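Local coordinates for hypothetical protein (Pectobacterium atrosepticum SCRI1043, PDB 2P7I), which is probably an S-adenosylmethionine-dependent methyltransferase with a Rossmann-like fold, whose substrate is not known, at residues P31-A36 / S197-K202; L47-F52 / D105-T110; R136-C141 / S239-C244; N143-S148 / Y233-A238. All blocks are in the same frame, centred on the assembly; numbering follows the deposited sequence.

Interaction 1 of 4, residues P31-A36 / S197-K202; sequences PFMVRA and SGIFFK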
loop_
_atom_site.group_PDB
_atom_site.type_symbol
_atom_site.label_atom_id
_atom_site.label_comp_id
_atom_site.label_asym_id
_atom_site.label_seq_id
_atom_site.Cartn_x
_atom_site.Cartn_y
_atom_site.Cartn_z
ATOM N N PRO B 31 24.859 1.043 4.677
ATOM C CA PRO B 31 24.578 1.435 6.064
ATOM C C PRO B 31 23.147 1.182 6.584
ATOM O O PRO B 31 22.985 0.781 7.729
ATOM C CB PRO B 31 24.961 2.937 6.102
ATOM C CG PRO B 31 25.105 3.362 4.700
ATOM C CD PRO B 31 25.413 2.145 3.875
ATOM N N PHE B 32 22.137 1.394 5.760
ATOM C CA PHE B 32 20.759 1.115 6.152
ATOM C C PHE B 32 20.529 -0.374 6.308
ATOM O O PHE B 32 19.751 -0.778 7.154
ATOM C CB PHE B 32 19.762 1.734 5.165
ATOM C CG PHE B 32 19.610 3.218 5.318
ATOM C CD1 PHE B 32 19.390 3.784 6.567
ATOM C CD2 PHE B 32 19.673 4.049 4.225
ATOM C CE1 PHE B 32 19.241 5.146 6.731
ATOM C CE2 PHE B 32 19.531 5.442 4.396
ATOM C CZ PHE B 32 19.317 5.973 5.654
HETATM N N MSE B 33 21.217 -1.186 5.520
HETATM C CA MSE B 33 21.105 -2.633 5.684
HETATM C C MSE B 33 21.627 -3.047 7.074
HETATM O O MSE B 33 20.992 -3.838 7.778
HETATM C CB MSE B 33 21.900 -3.344 4.584
HETATM C CG MSE B 33 21.156 -3.471 3.272
HETATM SE SE MSE B 33 22.362 -4.177 1.932
HETATM C CE MSE B 33 21.181 -4.009 0.512
ATOM N N VAL B 34 22.787 -2.528 7.474
ATOM C CA VAL B 34 23.335 -2.789 8.801
ATOM C C VAL B 34 22.371 -2.280 9.884
ATOM O O VAL B 34 22.117 -2.986 10.844
ATOM C CB VAL B 34 24.770 -2.216 8.958
ATOM C CG1 VAL B 34 25.271 -2.380 10.392
ATOM C CG2 VAL B 34 25.703 -2.933 8.001
ATOM N N ARG B 35 21.818 -1.080 9.726
ATOM C CA ARG B 35 20.757 -0.594 10.636
ATOM C C ARG B 35 19.597 -1.610 10.738
ATOM O O ARG B 35 19.149 -1.933 11.820
ATOM C CB ARG B 35 20.220 0.800 10.217
ATOM C CG ARG B 35 20.677 1.989 11.097
ATOM C CD ARG B 35 20.036 3.367 10.650
ATOM N NE ARG B 35 18.771 3.775 11.321
ATOM C CZ ARG B 35 18.115 4.926 11.072
ATOM N NH1 ARG B 35 18.568 5.769 10.152
ATOM N NH2 ARG B 35 16.984 5.244 11.710
ATOM N N ALA B 36 19.102 -2.065 9.595
ATOM C CA ALA B 36 17.971 -2.988 9.521
ATOM C C ALA B 36 18.259 -4.302 10.253
ATOM O O ALA B 36 17.382 -4.892 10.873
ATOM C CB ALA B 36 17.637 -3.254 8.055
ATOM N N SER B 197 10.414 -7.556 5.973
ATOM C CA SER B 197 10.495 -6.089 5.985
ATOM C C SER B 197 11.140 -5.599 4.699
ATOM O O SER B 197 11.423 -6.371 3.788
ATOM C CB SER B 197 11.282 -5.580 7.210
ATOM O OG SER B 197 11.031 -4.183 7.455
ATOM N N GLY B 198 11.304 -4.293 4.606
ATOM C CA GLY B 198 11.920 -3.670 3.455
ATOM C C GLY B 198 12.912 -2.614 3.892
ATOM O O GLY B 198 12.837 -2.078 4.976
ATOM N N ILE B 199 13.908 -2.375 3.058
ATOM C CA ILE B 199 14.954 -1.429 3.359
ATOM C C ILE B 199 14.983 -0.317 2.306
ATOM O O ILE B 199 15.366 -0.528 1.155
ATOM C CB ILE B 199 16.319 -2.126 3.450
ATOM C CG1 ILE B 199 16.259 -3.250 4.498
ATOM C CG2 ILE B 199 17.477 -1.047 3.741
ATOM C CD1 ILE B 199 17.425 -4.245 4.385
ATOM N N PHE B 200 14.557 0.878 2.747
ATOM C CA PHE B 200 14.676 2.150 2.020
ATOM C C PHE B 200 13.575 2.380 0.985
ATOM O O PHE B 200 13.562 1.753 -0.046
ATOM C CB PHE B 200 16.035 2.338 1.342
ATOM C CG PHE B 200 16.345 3.781 0.959
ATOM C CD1 PHE B 200 16.914 4.637 1.859
ATOM C CD2 PHE B 200 16.066 4.269 -0.313
ATOM C CE1 PHE B 200 17.205 5.974 1.496
ATOM C CE2 PHE B 200 16.332 5.599 -0.656
ATOM C CZ PHE B 200 16.882 6.441 0.239
ATOM N N PHE B 201 12.697 3.323 1.265
ATOM C CA PHE B 201 11.686 3.751 0.298
ATOM C C PHE B 201 12.343 4.454 -0.882
ATOM O O PHE B 201 12.833 5.544 -0.739
ATOM C CB PHE B 201 10.670 4.638 0.997
ATOM C CG PHE B 201 9.330 4.716 0.286
ATOM C CD1 PHE B 201 9.216 5.433 -0.902
ATOM C CD2 PHE B 201 8.213 4.096 0.803
ATOM C CE1 PHE B 201 8.003 5.524 -1.551
ATOM C CE2 PHE B 201 7.003 4.174 0.156
ATOM C CZ PHE B 201 6.894 4.893 -1.010
ATOM N N LYS B 202 12.323 3.816 -2.059
ATOM C CA LYS B 202 13.208 4.222 -3.183
ATOM C C LYS B 202 12.355 4.673 -4.366
ATOM O O LYS B 202 11.740 3.842 -5.028
ATOM C CB LYS B 202 14.095 3.046 -3.623
ATOM C CG LYS B 202 15.196 3.393 -4.639
ATOM C CD LYS B 202 15.823 2.132 -5.201
ATOM C CE LYS B 202 16.818 2.452 -6.280
ATOM N NZ LYS B 202 17.359 1.180 -6.876
#

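Interaction 2 of 4, residues L47-F52 / D105-T110; sequences LELGSF and DNIVLT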
loop_
_atom_site.group_PDB
_atom_site.type_symbol
_atom_site.label_atom_id
_atom_site.label_comp_id
_atom_site.label_asym_id
_atom_site.label_seq_id
_atom_site.Cartn_x
_atom_site.Cartn_y
_atom_site.Cartn_z
ATOM N N LEU B 47 28.674 -15.458 9.469
ATOM C CA LEU B 47 29.099 -15.942 8.173
ATOM C C LEU B 47 28.558 -14.988 7.097
ATOM O O LEU B 47 27.354 -14.738 7.045
ATOM C CB LEU B 47 28.570 -17.363 7.932
ATOM C CG LEU B 47 28.793 -18.017 6.560
ATOM C CD1 LEU B 47 30.256 -18.307 6.215
ATOM C CD2 LEU B 47 27.950 -19.339 6.476
ATOM N N GLU B 48 29.441 -14.467 6.247
ATOM C CA GLU B 48 29.060 -13.590 5.131
ATOM C C GLU B 48 29.255 -14.335 3.817
ATOM O O GLU B 48 30.390 -14.610 3.395
ATOM C CB GLU B 48 29.833 -12.269 5.134
ATOM C CG GLU B 48 29.439 -11.363 3.965
ATOM C CD GLU B 48 30.251 -10.078 3.840
ATOM O OE1 GLU B 48 31.363 -9.965 4.399
ATOM O OE2 GLU B 48 29.766 -9.188 3.111
ATOM N N LEU B 49 28.138 -14.700 3.200
ATOM C CA LEU B 49 28.146 -15.436 1.948
ATOM C C LEU B 49 28.170 -14.462 0.789
ATOM O O LEU B 49 27.276 -13.635 0.652
ATOM C CB LEU B 49 26.913 -16.342 1.875
ATOM C CG LEU B 49 26.935 -17.489 2.889
ATOM C CD1 LEU B 49 25.597 -18.207 2.946
ATOM C CD2 LEU B 49 28.085 -18.434 2.528
ATOM N N GLY B 50 29.203 -14.558 -0.044
ATOM C CA GLY B 50 29.393 -13.652 -1.181
ATOM C C GLY B 50 29.994 -12.336 -0.758
ATOM O O GLY B 50 29.433 -11.290 -1.018
ATOM N N SER B 51 31.134 -12.388 -0.092
ATOM C CA SER B 51 31.714 -11.196 0.555
ATOM C C SER B 51 32.412 -10.267 -0.439
ATOM O O SER B 51 32.774 -9.117 -0.115
ATOM C CB SER B 51 32.680 -11.630 1.645
ATOM O OG SER B 51 33.486 -12.705 1.188
ATOM N N PHE B 52 32.642 -10.784 -1.642
ATOM C CA PHE B 52 33.330 -10.044 -2.699
ATOM C C PHE B 52 34.581 -9.295 -2.197
ATOM O O PHE B 52 35.464 -9.922 -1.593
ATOM C CB PHE B 52 32.311 -9.140 -3.399
ATOM C CG PHE B 52 32.703 -8.750 -4.788
ATOM C CD1 PHE B 52 33.093 -9.717 -5.720
ATOM C CD2 PHE B 52 32.650 -7.426 -5.181
ATOM C CE1 PHE B 52 33.446 -9.365 -7.011
ATOM C CE2 PHE B 52 32.992 -7.066 -6.461
ATOM C CZ PHE B 52 33.392 -8.043 -7.383
ATOM N N ASP B 105 25.971 -18.323 13.993
ATOM C CA ASP B 105 24.868 -17.699 14.718
ATOM C C ASP B 105 24.119 -16.678 13.871
ATOM O O ASP B 105 22.933 -16.457 14.071
ATOM C CB ASP B 105 25.402 -17.049 15.988
ATOM C CG ASP B 105 26.067 -18.059 16.892
ATOM O OD1 ASP B 105 25.342 -18.948 17.394
ATOM O OD2 ASP B 105 27.304 -17.971 17.067
ATOM N N ASN B 106 24.839 -16.072 12.933
ATOM C CA ASN B 106 24.325 -15.060 12.019
ATOM C C ASN B 106 24.865 -15.384 10.632
ATOM O O ASN B 106 26.074 -15.590 10.466
ATOM C CB ASN B 106 24.818 -13.648 12.414
ATOM C CG ASN B 106 24.399 -13.242 13.825
ATOM O OD1 ASN B 106 23.320 -12.666 14.029
ATOM N ND2 ASN B 106 25.267 -13.521 14.803
ATOM N N ILE B 107 23.985 -15.432 9.632
ATOM C CA ILE B 107 24.423 -15.636 8.237
ATOM C C ILE B 107 23.900 -14.508 7.395
ATOM O O ILE B 107 22.710 -14.187 7.478
ATOM C CB ILE B 107 23.988 -17.018 7.682
ATOM C CG1 ILE B 107 24.610 -18.122 8.561
ATOM C CG2 ILE B 107 24.422 -17.145 6.197
ATOM C CD1 ILE B 107 24.234 -19.567 8.160
ATOM N N VAL B 108 24.779 -13.862 6.636
ATOM C CA VAL B 108 24.384 -12.720 5.828
ATOM C C VAL B 108 24.417 -13.123 4.366
ATOM O O VAL B 108 25.439 -13.609 3.884
ATOM C CB VAL B 108 25.289 -11.478 6.076
ATOM C CG1 VAL B 108 25.022 -10.393 5.001
ATOM C CG2 VAL B 108 25.074 -10.929 7.487
ATOM N N LEU B 109 23.262 -12.971 3.689
ATOM C CA LEU B 109 23.177 -13.189 2.234
ATOM C C LEU B 109 22.457 -12.012 1.580
ATOM O O LEU B 109 21.222 -12.001 1.430
ATOM C CB LEU B 109 22.505 -14.533 1.910
ATOM C CG LEU B 109 22.611 -15.075 0.490
ATOM C CD1 LEU B 109 24.041 -15.554 0.075
ATOM C CD2 LEU B 109 21.548 -16.195 0.274
ATOM N N THR B 110 23.239 -10.973 1.287
ATOM C CA THR B 110 22.680 -9.714 0.784
ATOM C C THR B 110 23.083 -9.499 -0.645
ATOM O O THR B 110 24.279 -9.476 -0.962
ATOM C CB THR B 110 23.081 -8.458 1.614
ATOM O OG1 THR B 110 24.509 -8.367 1.767
ATOM C CG2 THR B 110 22.419 -8.505 2.968
HETATM O O HOH W 1 26.091 -11.506 1.549
#

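Interaction 3 of 4, residues R136-C141 / S239-C244; sequences RLFLVC and SIFLLC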
loop_
_atom_site.group_PDB
_atom_site.type_symbol
_atom_site.label_atom_id
_atom_site.label_comp_id
_atom_site.label_asym_id
_atom_site.label_seq_id
_atom_site.Cartn_x
_atom_site.Cartn_y
_atom_site.Cartn_z
ATOM N N ARG B 136 20.401 -17.086 12.825
ATOM C CA ARG B 136 19.552 -16.304 11.952
ATOM C C ARG B 136 20.228 -16.018 10.608
ATOM O O ARG B 136 21.385 -15.654 10.563
ATOM C CB ARG B 136 19.161 -15.000 12.654
ATOM C CG ARG B 136 18.167 -15.259 13.793
ATOM C CD ARG B 136 17.856 -14.020 14.581
ATOM N NE ARG B 136 17.040 -14.360 15.745
ATOM C CZ ARG B 136 16.655 -13.493 16.662
ATOM N NH1 ARG B 136 17.001 -12.233 16.558
ATOM N NH2 ARG B 136 15.939 -13.902 17.699
ATOM N N LEU B 137 19.432 -16.143 9.539
ATOM C CA LEU B 137 19.792 -15.763 8.212
ATOM C C LEU B 137 19.185 -14.412 7.914
ATOM O O LEU B 137 17.970 -14.180 8.196
ATOM C CB LEU B 137 19.292 -16.807 7.195
ATOM C CG LEU B 137 19.419 -16.391 5.716
ATOM C CD1 LEU B 137 20.932 -16.251 5.226
ATOM C CD2 LEU B 137 18.588 -17.317 4.836
ATOM N N PHE B 138 20.064 -13.531 7.416
ATOM C CA PHE B 138 19.722 -12.197 6.950
ATOM C C PHE B 138 19.733 -12.202 5.446
ATOM O O PHE B 138 20.788 -12.015 4.800
ATOM C CB PHE B 138 20.697 -11.191 7.512
ATOM C CG PHE B 138 20.667 -11.124 9.004
ATOM C CD1 PHE B 138 21.296 -12.107 9.765
ATOM C CD2 PHE B 138 20.014 -10.075 9.651
ATOM C CE1 PHE B 138 21.236 -12.082 11.153
ATOM C CE2 PHE B 138 19.968 -10.011 11.030
ATOM C CZ PHE B 138 20.561 -11.028 11.796
ATOM N N LEU B 139 18.545 -12.369 4.888
ATOM C CA LEU B 139 18.345 -12.566 3.460
ATOM C C LEU B 139 17.805 -11.310 2.791
ATOM O O LEU B 139 16.694 -10.910 3.033
ATOM C CB LEU B 139 17.364 -13.741 3.205
ATOM C CG LEU B 139 17.008 -14.053 1.757
ATOM C CD1 LEU B 139 18.280 -14.433 0.947
ATOM C CD2 LEU B 139 15.998 -15.230 1.715
ATOM N N VAL B 140 18.617 -10.692 1.946
ATOM C CA VAL B 140 18.223 -9.392 1.352
ATOM C C VAL B 140 18.455 -9.445 -0.145
ATOM O O VAL B 140 19.502 -9.815 -0.571
ATOM C CB VAL B 140 18.964 -8.186 1.978
ATOM C CG1 VAL B 140 18.539 -6.881 1.317
ATOM C CG2 VAL B 140 18.717 -8.107 3.485
ATOM N N CYS B 141 17.452 -9.028 -0.925
ATOM C CA CYS B 141 17.565 -8.945 -2.366
ATOM C C CYS B 141 16.961 -7.644 -2.892
ATOM O O CYS B 141 16.060 -7.066 -2.259
ATOM C CB CYS B 141 16.787 -10.097 -2.996
ATOM S SG CYS B 141 17.504 -11.730 -2.710
ATOM N N SER B 239 15.140 -2.710 -1.391
ATOM C CA SER B 239 15.535 -4.104 -1.146
ATOM C C SER B 239 14.568 -4.668 -0.155
ATOM O O SER B 239 14.051 -3.981 0.688
ATOM C CB SER B 239 16.960 -4.210 -0.595
ATOM O OG SER B 239 17.895 -3.911 -1.617
ATOM N N ILE B 240 14.304 -5.963 -0.256
ATOM C CA ILE B 240 13.428 -6.603 0.690
ATOM C C ILE B 240 14.282 -7.563 1.519
ATOM O O ILE B 240 15.358 -8.038 1.064
ATOM C CB ILE B 240 12.293 -7.374 -0.048
ATOM C CG1 ILE B 240 12.849 -8.088 -1.301
ATOM C CG2 ILE B 240 11.167 -6.412 -0.461
ATOM C CD1 ILE B 240 11.814 -8.974 -2.013
ATOM N N PHE B 241 13.780 -7.854 2.707
ATOM C CA PHE B 241 14.566 -8.420 3.786
ATOM C C PHE B 241 13.694 -9.432 4.481
ATOM O O PHE B 241 12.631 -9.104 5.039
ATOM C CB PHE B 241 15.026 -7.268 4.726
ATOM C CG PHE B 241 15.602 -7.694 6.061
ATOM C CD1 PHE B 241 16.328 -8.876 6.220
ATOM C CD2 PHE B 241 15.457 -6.869 7.163
ATOM C CE1 PHE B 241 16.820 -9.241 7.481
ATOM C CE2 PHE B 241 15.990 -7.216 8.407
ATOM C CZ PHE B 241 16.630 -8.419 8.580
ATOM N N LEU B 242 14.110 -10.685 4.388
ATOM C CA LEU B 242 13.586 -11.744 5.202
ATOM C C LEU B 242 14.568 -12.181 6.312
ATOM O O LEU B 242 15.703 -12.514 6.048
ATOM C CB LEU B 242 13.218 -12.973 4.352
ATOM C CG LEU B 242 12.172 -12.844 3.229
ATOM C CD1 LEU B 242 11.899 -14.325 2.718
ATOM C CD2 LEU B 242 10.913 -12.222 3.715
ATOM N N LEU B 243 14.088 -12.194 7.543
ATOM C CA LEU B 243 14.812 -12.779 8.671
ATOM C C LEU B 243 14.336 -14.185 8.811
ATOM O O LEU B 243 13.140 -14.452 9.006
ATOM C CB LEU B 243 14.530 -12.039 9.986
ATOM C CG LEU B 243 15.413 -12.490 11.177
ATOM C CD1 LEU B 243 16.878 -11.991 10.957
ATOM C CD2 LEU B 243 14.831 -11.951 12.475
ATOM N N CYS B 244 15.250 -15.126 8.731
ATOM C CA CYS B 244 14.902 -16.533 8.739
ATOM C C CYS B 244 15.649 -17.285 9.833
ATOM O O CYS B 244 16.748 -16.887 10.249
ATOM C CB CYS B 244 15.317 -17.159 7.413
ATOM S SG CYS B 244 14.532 -16.430 5.939
#

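Interaction 4 of 4, residues N143-S148 / Y233-A238; sequences NANAVS and YPDLCA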
loop_
_atom_site.group_PDB
_atom_site.type_symbol
_atom_site.label_atom_id
_atom_site.label_comp_id
_atom_site.label_asym_id
_atom_site.label_seq_id
_atom_site.Cartn_x
_atom_site.Cartn_y
_atom_site.Cartn_z
ATOM N N ASN B 143 14.402 -5.463 -4.814
ATOM C CA ASN B 143 12.976 -5.673 -4.909
ATOM C C ASN B 143 12.393 -5.310 -6.255
ATOM O O ASN B 143 12.501 -4.160 -6.710
ATOM C CB ASN B 143 12.345 -4.815 -3.832
ATOM C CG ASN B 143 10.864 -4.930 -3.753
ATOM O OD1 ASN B 143 10.269 -5.943 -4.173
ATOM N ND2 ASN B 143 10.242 -3.930 -3.145
ATOM N N ALA B 144 11.687 -6.258 -6.839
ATOM C CA ALA B 144 10.974 -6.042 -8.084
ATOM C C ALA B 144 9.993 -4.912 -7.992
ATOM O O ALA B 144 9.702 -4.249 -8.991
ATOM C CB ALA B 144 10.251 -7.326 -8.496
ATOM N N ASN B 145 9.340 -4.771 -6.831
ATOM C CA ASN B 145 8.247 -3.856 -6.682
ATOM C C ASN B 145 8.674 -2.509 -6.109
ATOM O O ASN B 145 7.846 -1.729 -5.738
ATOM C CB ASN B 145 7.150 -4.452 -5.834
ATOM C CG ASN B 145 6.602 -5.705 -6.422
ATOM O OD1 ASN B 145 6.801 -5.973 -7.601
ATOM N ND2 ASN B 145 5.893 -6.487 -5.608
ATOM N N ALA B 146 9.970 -2.239 -6.042
ATOM C CA ALA B 146 10.431 -0.937 -5.618
ATOM C C ALA B 146 9.792 0.149 -6.462
ATOM O O ALA B 146 9.614 -0.022 -7.678
ATOM C CB ALA B 146 11.961 -0.851 -5.794
ATOM N N VAL B 147 9.493 1.288 -5.841
ATOM C CA VAL B 147 8.831 2.376 -6.543
ATOM C C VAL B 147 9.556 2.801 -7.793
ATOM O O VAL B 147 8.948 2.866 -8.855
ATOM C CB VAL B 147 8.533 3.585 -5.645
ATOM C CG1 VAL B 147 8.043 4.814 -6.488
ATOM C CG2 VAL B 147 7.493 3.215 -4.666
ATOM N N SER B 148 10.840 3.061 -7.665
ATOM C CA SER B 148 11.657 3.455 -8.804
ATOM C C SER B 148 11.548 2.461 -9.953
ATOM O O SER B 148 11.428 2.863 -11.122
ATOM C CB SER B 148 13.105 3.618 -8.356
ATOM O OG SER B 148 13.571 2.419 -7.772
ATOM N N TYR B 233 6.189 0.315 4.338
ATOM C CA TYR B 233 5.754 -0.139 3.004
ATOM C C TYR B 233 6.837 -1.078 2.445
ATOM O O TYR B 233 7.509 -0.752 1.481
ATOM C CB TYR B 233 5.520 1.072 2.059
ATOM C CG TYR B 233 4.392 1.962 2.481
ATOM C CD1 TYR B 233 3.044 1.614 2.260
ATOM C CD2 TYR B 233 4.664 3.115 3.196
ATOM C CE1 TYR B 233 2.040 2.425 2.691
ATOM C CE2 TYR B 233 3.668 3.932 3.617
ATOM C CZ TYR B 233 2.350 3.599 3.368
ATOM O OH TYR B 233 1.372 4.418 3.853
ATOM N N PRO B 234 7.036 -2.235 3.106
ATOM C CA PRO B 234 8.071 -3.144 2.653
ATOM C C PRO B 234 8.050 -3.439 1.162
ATOM O O PRO B 234 9.089 -3.600 0.562
ATOM C CB PRO B 234 7.775 -4.396 3.478
ATOM C CG PRO B 234 7.280 -3.849 4.763
ATOM C CD PRO B 234 6.371 -2.759 4.292
ATOM N N ASP B 235 6.864 -3.557 0.575
ATOM C CA ASP B 235 6.723 -3.998 -0.817
ATOM C C ASP B 235 7.258 -2.959 -1.796
ATOM O O ASP B 235 7.494 -3.294 -2.943
ATOM C CB ASP B 235 5.270 -4.327 -1.138
ATOM C CG ASP B 235 5.102 -4.978 -2.506
ATOM O OD1 ASP B 235 5.748 -6.005 -2.781
ATOM O OD2 ASP B 235 4.289 -4.474 -3.293
ATOM N N LEU B 236 7.388 -1.705 -1.356
ATOM C CA LEU B 236 7.843 -0.602 -2.190
ATOM C C LEU B 236 9.312 -0.183 -1.990
ATOM O O LEU B 236 9.743 0.802 -2.550
ATOM C CB LEU B 236 6.973 0.608 -1.908
ATOM C CG LEU B 236 5.499 0.436 -2.222
ATOM C CD1 LEU B 236 4.691 1.754 -1.893
ATOM C CD2 LEU B 236 5.290 -0.023 -3.676
ATOM N N CYS B 237 10.058 -0.914 -1.161
ATOM C CA CYS B 237 11.418 -0.530 -0.808
ATOM C C CYS B 237 12.410 -0.952 -1.874
ATOM O O CYS B 237 12.094 -1.795 -2.721
ATOM C CB CYS B 237 11.809 -1.158 0.553
ATOM S SG CYS B 237 10.928 -0.420 1.929
ATOM N N ALA B 238 13.616 -0.384 -1.796
ATOM C CA ALA B 238 14.747 -0.702 -2.695
ATOM C C ALA B 238 15.076 -2.192 -2.617
ATOM O O ALA B 238 15.230 -2.870 -3.646
ATOM C CB ALA B 238 15.936 0.109 -2.309
HETATM O O HOH W 2 8.189 -7.191 -2.670
HETATM O O HOH W 3 14.799 -2.623 -7.080
#

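Interaction 1 of 4, residues P31-A36 / S197-K202
Helix 24-37 packs here on strand 192-201, an outermost strand of the methyltransferase sheet within the chain. Phe32, Met33 and Ala36 face Ile199 and Phe200. The helix and strand segments run at 146° to each other, with their axes 8.4 Å apart at the closest point.

Ile199 divides its contacts by branch. Its CG2 lies against the root of Phe32, 3.9 Å from Phe32 CB. Its other arm has CG1 anti to the carbonyl carbon (chi1 -56°) and reaches further along the helix. There Ile199 CD1 touches Ala36 CB at 3.8 Å and Met33 CG at 4.0 Å. Met33 is a selenomethionine, and its side chain crosses that of Ile199 at about a right angle.

The two phenylalanines meet beside this group. Phe32 CD2 lies 3.7 Å from Phe200 CD1. The rings meet obliquely, their planes 34° apart. Tyr227 meets the Phe32 ring, while Phe24 and Trp209 meet the Phe200 ring edge-to-face.

No hydrogen bond joins the two segments. The contact is buried and wholly apolar, so shape and the exclusion of water hold helix to strand.

Interaction 2 of 4, residues L47-F52 / D105-T110
Leu49 and Ile107 meet because their first torsions bring two methyl branches together. Leu49 has CG anti to its carbonyl carbon (chi1 -68°). In Ile107 the CG2 branch is the one opposite the backbone N, with chi1 at -60°. Leu49 CD1 then lies 3.6 Å from Ile107 CG2, and the two side chains approach at a slant. Leu49 packs more tightly against Leu109: Leu49 CB is 3.5 Å from Leu109 CD1, a tight carbon-carbon approach. Leu47 lies alongside Ile107 and points the same way, with Leu47 CB 4.1 Å from Ile107 CG1.

The backbones form a parallel pair of strands. Leu47 N donates to Asn106 O at 2.8 Å, and Leu47 O accepts from Val108 N. The next bond runs from Leu49 N to Val108 O at 3.0 Å. Beyond it the strands part, and a water continues the link. This water donates to Leu49 O at 2.6 Å, donates more distantly to Val108 O, and accepts from Thr110 N.

Glu48 and Val108 occupy the face opposite Leu47 and Ile107. Glu48 bonds to Thr57 and to a bound Tris molecule, probably from the crystallisation liquor. Gly50 O also bonds to this Tris. The loop after this first strand commonly lines the cofactor pocket in this fold.

Helix 55-60 covers the Glu48 and Val108 face through Phe56. Strand 67-71 flanks strand 46-49, and strand 135-142 flanks strand 104-110.

Interaction 3 of 4, residues R136-C141 / S239-C244
The Phe138 ring carries Leu243 CD1 over one face, a CH-pi contact 3.9 Å from the ring centroid. The methyl is displaced toward the rim. At the edge of the Phe241 ring, in its plane, lies Leu139 O. The two phenylalanine side chains lie side by side and point the same way; their rings meet obliquely, with Phe138 CD2 3.9 Å from Phe241 CZ. Phe37 of helix 24-37 meets both rings.

These groups sit on the antiparallel pair of strands 135-142 and 237-245. Strand 237-245 runs antiparallel between strands 135-142 and 192-201, as the seventh strand does in the Rossmann-like methyltransferase fold. Leu137-Cys244, Leu139-Leu242 and Cys141-Ile240 are hydrogen-bonded pairs, each closed by two backbone bonds. Phe138-Leu243 and Val140-Phe241 are the non-hydrogen-bonded pairs between them.

The aromatic face also holds Val140, whose CG2 is 3.7 Å from Phe241 CD1. The other face is lined by Leu137, Leu139, Cys141, Ile240, Leu242 and Cys244. Helix 179-188 packs there through Leu182.

Both ends have polar partners. Arg136 NH1 bonds to Phe40 O and to Pro39 O of the second subunit. Ser239 OG bonds to His111. On the same residue, Ser239 CB rests against Val140 CG1 at 3.6 Å.

Interaction 4 of 4, residues N143-S148 / Y233-A238
Asp235 of the 3-10 segment 234-236 meets Asn143 and Asn145 through both its side chain and its backbone. Its carboxylate takes a bond from Asn145: ND2 reaches Asp235 OD1 on the syn side at 2.9 Å. The amide and carboxylate planes are turned 76° apart, yet the bond is nearly straight. A water also donates to Asp235 OD1 and to Asn143 OD1. The backbone oxygen of Asp235 accepts from Asn143 ND2 at 2.8 Å, with the donor above the carbonyl plane.

Leu236 follows. Its CB lies 3.8 Å from Val147 CG2. Its O receives a weak bond from Val147 N, in the first turn of helix 147-154.

Cys237 O takes the second bond from Asn143 ND2, at 2.9 Å. This one lies in the carbonyl plane, on a lone pair. Ala146 CB also packs against Cys237 O, at 3.2 Å. Ala238 O closes the run by accepting from Asn143 N at 3.0 Å.

Asn143 can serve both backbone oxygens because its CG stands opposite its backbone N (chi1 -178°), which sends the amide across to the other segment. Its OD1 turns back to accept from Asn145 N, forming an Asx turn within a type I beta turn. Helix 147-154 begins just after this turn.

The Asn143 amide is therefore gripped at both ends. Two bonds from ND2 and two to OD1 fix its rotation, and this buried side chain ties the turn before helix 147-154 to the 3-10 segment and the residues after it.

In the fold
All four interactions reach the central sheet and are largely buried; interaction 4 lies furthest from the chain centre, with Asn145 and Asp235 partly exposed. Interactions 2 and 3 join strands by regular backbone bonds, parallel in 2 and antiparallel in 3. They meet directly, since strands 104-110 and 135-142 are neighbours. Interaction 1 instead lays a helix on the sheet by apolar packing alone. Its strand adjoins strand 237-245, which interactions 3 and 4 share. Interaction 4 joins a turn to a 3-10 segment, and asparagine amides carry most of its bonds. Interactions 1, 3 and 4 touch the second subunit; interaction 2 touches no other chain.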